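Local coordinates for sortase family protein (Streptococcus agalactiae, PDB 3O0P), which is a pilus-related sortase C that probably acts as a transpeptidase, covalently joining pilin subunits during pilus assembly, at residues Ala86-Glu91 / Gly98-Thr103. Sequence-based numbering, arbitrary orientation.
Sequences AGSSQE and GHLEGT
A single water ties S88 to E101: it lies 2.7 Å from S88 OG and accepts a hydrogen bond from E101 N at 3.1 Å. The hydroxyl reaches it because chi1 of 56° sets OG between the backbone N and the carbonyl carbon of S88. The same oxygen lies alongside one branch of L100, whose CD1 is 4.1 Å from S88 OG, while P47 packs against both side chains. Where the backbones meet, the direct link is thin: H99 N donates to G87 O over 3.1 Å, but the N-H...O angle is only 124° and the bond is weak. G87 O also sits 3.2 Å from G98 CA, a close approach that is possible because G98 carries no side chain.

This is the compact beta-alpha-beta unit of the sortase domain, in which the chain leaves strand 80-85, forms the short helix 90-93 and returns as strand 97-99, parallel to the first. S89 marks the helix start as its N-cap, OG bonding V92 N. Y60 links the two segments a second time, its OH hydrogen-bonding both G87 N and H99 ND1; with S104 O taking NE2, the imidazole is held at both nitrogens. Beyond the strand, a type II turn runs from L100 to T103, with G102 at its third position. L100 O is gripped twice by T103, from N at 3.1 Å and from OG1 at 2.8 Å, the hydroxyl approaching in the carbonyl plane on a lone pair.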
loop_
_atom_site.group_PDB
_atom_site.type_symbol
_atom_site.label_atom_id
_atom_site.label_comp_id
_atom_site.label_asym_id
_atom_site.label_seq_id
_atom_site.Cartn_x
_atom_site.Cartn_y
_atom_site.Cartn_z
ATOM N N ALA A 86 6.022 -0.084 6.955
ATOM C CA ALA A 86 4.887 0.308 7.765
ATOM C C ALA A 86 4.842 1.816 7.905
ATOM O O ALA A 86 5.852 2.497 8.046
ATOM C CB ALA A 86 4.950 -0.338 9.128
ATOM N N GLY A 87 3.630 2.339 7.857
ATOM C CA GLY A 87 3.392 3.758 8.014
ATOM C C GLY A 87 3.743 4.546 6.771
ATOM O O GLY A 87 4.141 4.023 5.734
ATOM N N SER A 88 3.598 5.853 6.885
ATOM C CA SER A 88 3.785 6.723 5.740
ATOM C C SER A 88 4.551 7.982 6.164
ATOM O O SER A 88 4.299 9.063 5.667
ATOM C CB SER A 88 2.425 7.064 5.110
ATOM O OG SER A 88 1.555 7.641 6.063
ATOM N N SER A 89 5.507 7.822 7.071
ATOM C CA SER A 89 6.360 8.933 7.500
ATOM C C SER A 89 7.210 9.452 6.354
ATOM O O SER A 89 7.421 8.761 5.364
ATOM C CB SER A 89 7.299 8.474 8.617
ATOM O OG SER A 89 8.225 7.515 8.132
ATOM N N GLN A 90 7.724 10.668 6.501
ATOM C CA GLN A 90 8.608 11.222 5.488
ATOM C C GLN A 90 9.833 10.335 5.296
ATOM O O GLN A 90 10.321 10.167 4.172
ATOM C CB GLN A 90 9.035 12.647 5.872
ATOM N N GLU A 91 10.335 9.757 6.383
ATOM C CA GLU A 91 11.475 8.852 6.304
ATOM C C GLU A 91 11.174 7.667 5.387
ATOM O O GLU A 91 11.980 7.293 4.539
ATOM C CB GLU A 91 11.845 8.350 7.706
ATOM N N GLY A 98 4.948 3.266 1.390
ATOM C CA GLY A 98 4.418 3.122 2.726
ATOM C C GLY A 98 3.038 2.509 2.686
ATOM O O GLY A 98 2.361 2.472 1.674
ATOM N N HIS A 99 2.621 2.038 3.836
ATOM C CA HIS A 99 1.268 1.556 4.047
ATOM C C HIS A 99 0.520 2.587 4.880
ATOM O O HIS A 99 1.053 3.144 5.856
ATOM C CB HIS A 99 1.290 0.211 4.754
ATOM C CG HIS A 99 -0.053 -0.188 5.263
ATOM N ND1 HIS A 99 -0.459 0.026 6.563
ATOM C CD2 HIS A 99 -1.109 -0.740 4.621
ATOM C CE1 HIS A 99 -1.716 -0.355 6.687
ATOM N NE2 HIS A 99 -2.132 -0.822 5.522
ATOM N N LEU A 100 -0.699 2.897 4.464
ATOM C CA LEU A 100 -1.488 3.912 5.131
ATOM C C LEU A 100 -2.151 3.364 6.391
ATOM O O LEU A 100 -3.063 2.548 6.330
ATOM C CB LEU A 100 -2.521 4.485 4.178
ATOM C CG LEU A 100 -3.231 5.738 4.655
ATOM C CD1 LEU A 100 -2.243 6.875 4.881
ATOM C CD2 LEU A 100 -4.278 6.135 3.651
ATOM N N GLU A 101 -1.687 3.802 7.554
ATOM C CA GLU A 101 -2.220 3.300 8.809
ATOM C C GLU A 101 -3.685 3.723 8.897
ATOM O O GLU A 101 -4.055 4.839 8.557
ATOM C CB GLU A 101 -1.400 3.821 9.992
ATOM C CG GLU A 101 -1.732 3.126 11.297
ATOM C CD GLU A 101 -0.939 3.644 12.475
ATOM O OE1 GLU A 101 -0.141 4.579 12.304
ATOM O OE2 GLU A 101 -1.108 3.081 13.582
ATOM N N GLY A 102 -4.514 2.803 9.354
ATOM C CA GLY A 102 -5.945 2.982 9.296
ATOM C C GLY A 102 -6.628 2.198 8.192
ATOM O O GLY A 102 -7.872 2.149 8.160
ATOM N N THR A 103 -5.833 1.615 7.294
ATOM C CA THR A 103 -6.331 0.735 6.246
ATOM C C THR A 103 -5.865 -0.696 6.526
ATOM O O THR A 103 -4.961 -0.940 7.340
ATOM C CB THR A 103 -5.893 1.182 4.835
ATOM O OG1 THR A 103 -4.504 0.894 4.588
ATOM C CG2 THR A 103 -6.182 2.688 4.656
HETATM O O HOH W 1 0.164 6.277 7.896
#